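Local atomic coordinates of transcriptional activator, putative, Baf family (Campylobacter jejuni, PDB entry 2NRH), a protein that probably catalyses the ATP-dependent phosphorylation of pantothenate, the first step of coenzyme A biosynthesis, as a type III pantothenate kinase. Residues 86-91 with 169-174. The protein carries 2 engineered substitutions. Residues are numbered along the deposited sequence; the frame is centred on the assembly and turned at random.
Sequences DGVVVD and KKLYFT
Val90 and Phe173 lie side by side on the tightly packed face of two parallel neighbouring strands, with CG1 of Val90 3.5 Å from CE1 of Phe173 and CG2 of Val90 over one face of the ring. CG2 also meets Leu171 CD2 at 4.0 Å. This same methyl of Leu171 lies 3.8 Å from Val88 CG1, so that one leucine branch serves both valines. Ile162 of helix 146-165 closes over Val90, Leu171 and Phe173. The backbones are joined by four hydrogen bonds, among them Tyr172 N to Val88 O, 2.8 Å long and almost straight at 173°. Strand 87-92 is central in a mixed five-stranded sheet of order 3-2-1-4-5, the pattern of the actin-like ATPase (ASKHA) fold; the chain first forms antiparallel strands 95-102 and 105-113, then passes through helices 115-125 and 146-165 before 171-174 joins strand 87-92 on its other side, in parallel. On the opposite face, Leu194 of helix 194-204 packs on Val89 and Thr174, whereas Tyr172 remains partly exposed. Its ring, with CG beside the backbone N (chi1 -57°), turns an edge to Gly87 CA, 4.2 Å from CE2. At the solvent-exposed start, the bent chain of Lys169 brings NZ near Gly87 N, but NZ stays 5.4 Å from Asp86 OD1, which instead accepts a hydrogen bond from Asn103 N. At the other end Asp91, a predicted potassium ligand close to the probable proton acceptor Asp76, rests OD1 3.6 Å from the Thr174 CG2 methyl, while Thr174 OG1 is hydrogen-bonded to Asp191 O.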
ATOM      1  N   ASP B  86      23.405   0.173  13.460  1.00 59.47           N
ATOM      2  CA  ASP B  86      23.133  -0.854  12.460  1.00 60.49           C
ATOM      3  C   ASP B  86      21.729  -1.280  12.735  1.00 60.15           C
ATOM      4  O   ASP B  86      21.380  -1.457  13.915  1.00 60.64           O
ATOM      5  CB  ASP B  86      24.011  -2.090  12.652  1.00 60.93           C
ATOM      6  CG  ASP B  86      25.464  -1.777  12.500  1.00 64.32           C
ATOM      7  OD1 ASP B  86      25.908  -1.703  11.329  1.00 65.83           O
ATOM      8  OD2 ASP B  86      26.134  -1.566  13.554  1.00 66.25           O
ATOM      9  N   GLY B  87      20.943  -1.438  11.668  1.00 58.64           N
ATOM     10  CA  GLY B  87      19.572  -1.868  11.796  1.00 58.68           C
ATOM     11  C   GLY B  87      18.581  -1.302  10.778  1.00 58.00           C
ATOM     12  O   GLY B  87      18.915  -0.454   9.930  1.00 57.84           O
ATOM     13  N   VAL B  88      17.355  -1.803  10.859  1.00 56.77           N
ATOM     14  CA  VAL B  88      16.313  -1.324   9.994  1.00 55.70           C
ATOM     15  C   VAL B  88      15.364  -0.601  10.906  1.00 55.04           C
ATOM     16  O   VAL B  88      14.946  -1.157  11.907  1.00 55.01           O
ATOM     17  CB  VAL B  88      15.635  -2.434   9.194  1.00 55.60           C
ATOM     18  CG1 VAL B  88      14.373  -1.882   8.474  1.00 53.86           C
ATOM     19  CG2 VAL B  88      16.615  -2.978   8.194  1.00 54.03           C
ATOM     20  N   VAL B  89      15.109   0.675  10.565  1.00 54.17           N
ATOM     21  CA  VAL B  89      14.169   1.550  11.272  1.00 51.41           C
ATOM     22  C   VAL B  89      12.838   1.742  10.527  1.00 50.94           C
ATOM     23  O   VAL B  89      12.814   2.142   9.396  1.00 50.10           O
ATOM     24  CB  VAL B  89      14.794   2.879  11.642  1.00 50.52           C
ATOM     25  CG1 VAL B  89      13.836   3.666  12.554  1.00 49.42           C
ATOM     26  CG2 VAL B  89      16.111   2.657  12.366  1.00 50.51           C
ATOM     27  N   VAL B  90      11.744   1.413  11.220  1.00 51.34           N
ATOM     28  CA  VAL B  90      10.371   1.421  10.699  1.00 49.99           C
ATOM     29  C   VAL B  90       9.568   2.331  11.598  1.00 50.68           C
ATOM     30  O   VAL B  90       9.481   2.087  12.784  1.00 51.82           O
ATOM     31  CB  VAL B  90       9.759  -0.015  10.639  1.00 49.83           C
ATOM     32  CG1 VAL B  90       8.369  -0.027   9.880  1.00 49.35           C
ATOM     33  CG2 VAL B  90      10.705  -0.973   9.888  1.00 46.63           C
ATOM     34  N   ASP B  91       9.061   3.432  11.041  1.00 50.62           N
ATOM     35  CA  ASP B  91       8.146   4.332  11.736  1.00 51.35           C
ATOM     36  C   ASP B  91       6.785   4.145  11.065  1.00 51.01           C
ATOM     37  O   ASP B  91       6.548   4.542   9.892  1.00 50.65           O
ATOM     38  CB  ASP B  91       8.596   5.774  11.617  1.00 51.14           C
ATOM     39  CG  ASP B  91       7.816   6.720  12.517  1.00 57.30           C
ATOM     40  OD1 ASP B  91       6.935   6.271  13.282  1.00 60.25           O
ATOM     41  OD2 ASP B  91       8.106   7.961  12.479  1.00 64.29           O
ATOM     42  N   LYS B 169      20.261  -8.237  10.291  1.00 70.72           N
ATOM     43  CA  LYS B 169      20.082  -6.860  10.781  1.00 69.78           C
ATOM     44  C   LYS B 169      18.955  -6.799  11.808  1.00 68.99           C
ATOM     45  O   LYS B 169      17.903  -7.360  11.578  1.00 69.35           O
ATOM     46  CB  LYS B 169      19.715  -5.940   9.616  1.00 70.55           C
ATOM     47  CG  LYS B 169      20.825  -5.133   9.025  1.00 69.23           C
ATOM     48  CD  LYS B 169      20.562  -4.917   7.549  1.00 71.79           C
ATOM     49  CE  LYS B 169      21.517  -3.864   7.033  1.00 74.67           C
ATOM     50  NZ  LYS B 169      21.726  -2.855   8.162  1.00 76.48           N
ATOM     51  N   LYS B 170      19.159  -6.083  12.904  1.00 68.01           N
ATOM     52  CA  LYS B 170      18.130  -5.896  13.932  1.00 67.80           C
ATOM     53  C   LYS B 170      17.101  -4.904  13.415  1.00 66.45           C
ATOM     54  O   LYS B 170      17.453  -4.042  12.590  1.00 66.51           O
ATOM     55  CB  LYS B 170      18.729  -5.345  15.252  1.00 69.40           C
ATOM     56  CG  LYS B 170      20.151  -5.889  15.689  1.00 72.94           C
ATOM     57  CD  LYS B 170      20.084  -7.005  16.778  1.00 76.26           C
ATOM     58  CE  LYS B 170      21.494  -7.461  17.290  1.00 76.31           C
ATOM     59  NZ  LYS B 170      21.933  -6.863  18.608  1.00 79.44           N
ATOM     60  N   LEU B 171      15.853  -5.039  13.887  1.00 64.15           N
ATOM     61  CA  LEU B 171      14.754  -4.127  13.580  1.00 61.41           C
ATOM     62  C   LEU B 171      14.405  -3.287  14.763  1.00 60.35           C
ATOM     63  O   LEU B 171      14.322  -3.793  15.880  1.00 59.91           O
ATOM     64  CB  LEU B 171      13.500  -4.874  13.227  1.00 61.46           C
ATOM     65  CG  LEU B 171      13.342  -5.330  11.802  1.00 61.21           C
ATOM     66  CD1 LEU B 171      12.376  -6.497  11.775  1.00 62.92           C
ATOM     67  CD2 LEU B 171      12.823  -4.181  11.033  1.00 62.16           C
ATOM     68  N   TYR B 172      14.200  -1.993  14.511  1.00 57.94           N
ATOM     69  CA  TYR B 172      13.658  -1.119  15.500  1.00 56.28           C
ATOM     70  C   TYR B 172      12.341  -0.595  14.909  1.00 56.72           C
ATOM     71  O   TYR B 172      12.243  -0.408  13.672  1.00 57.07           O
ATOM     72  CB  TYR B 172      14.665  -0.026  15.803  1.00 56.07           C
ATOM     73  CG  TYR B 172      16.017  -0.584  16.263  1.00 56.33           C
ATOM     74  CD1 TYR B 172      16.310  -0.680  17.617  1.00 54.12           C
ATOM     75  CD2 TYR B 172      16.967  -1.043  15.345  1.00 55.18           C
ATOM     76  CE1 TYR B 172      17.476  -1.155  18.040  1.00 55.40           C
ATOM     77  CE2 TYR B 172      18.158  -1.545  15.759  1.00 54.63           C
ATOM     78  CZ  TYR B 172      18.405  -1.608  17.118  1.00 56.37           C
ATOM     79  OH  TYR B 172      19.591  -2.088  17.604  1.00 57.01           O
ATOM     80  N   PHE B 173      11.339  -0.423  15.781  1.00 54.30           N
ATOM     81  CA  PHE B 173      10.004  -0.061  15.375  1.00 53.97           C
ATOM     82  C   PHE B 173       9.555   1.064  16.264  1.00 53.65           C
ATOM     83  O   PHE B 173       9.954   1.114  17.430  1.00 52.65           O
ATOM     84  CB  PHE B 173       9.004  -1.225  15.550  1.00 53.79           C
ATOM     85  CG  PHE B 173       8.896  -2.121  14.365  1.00 52.57           C
ATOM     86  CD1 PHE B 173       8.017  -1.828  13.329  1.00 51.68           C
ATOM     87  CD2 PHE B 173       9.661  -3.271  14.288  1.00 51.16           C
ATOM     88  CE1 PHE B 173       7.923  -2.674  12.192  1.00 49.51           C
ATOM     89  CE2 PHE B 173       9.569  -4.102  13.191  1.00 51.52           C
ATOM     90  CZ  PHE B 173       8.682  -3.800  12.128  1.00 50.18           C
ATOM     91  N   THR B 174       8.744   1.964  15.699  1.00 52.38           N
ATOM     92  CA  THR B 174       8.203   3.116  16.454  1.00 52.64           C
ATOM     93  C   THR B 174       6.919   3.553  15.796  1.00 52.42           C
ATOM     94  O   THR B 174       6.532   3.003  14.756  1.00 51.15           O
ATOM     95  CB  THR B 174       9.248   4.328  16.627  1.00 53.05           C
ATOM     96  OG1 THR B 174       8.770   5.270  17.596  1.00 52.45           O
ATOM     97  CG2 THR B 174       9.578   5.043  15.317  1.00 53.59           C
TER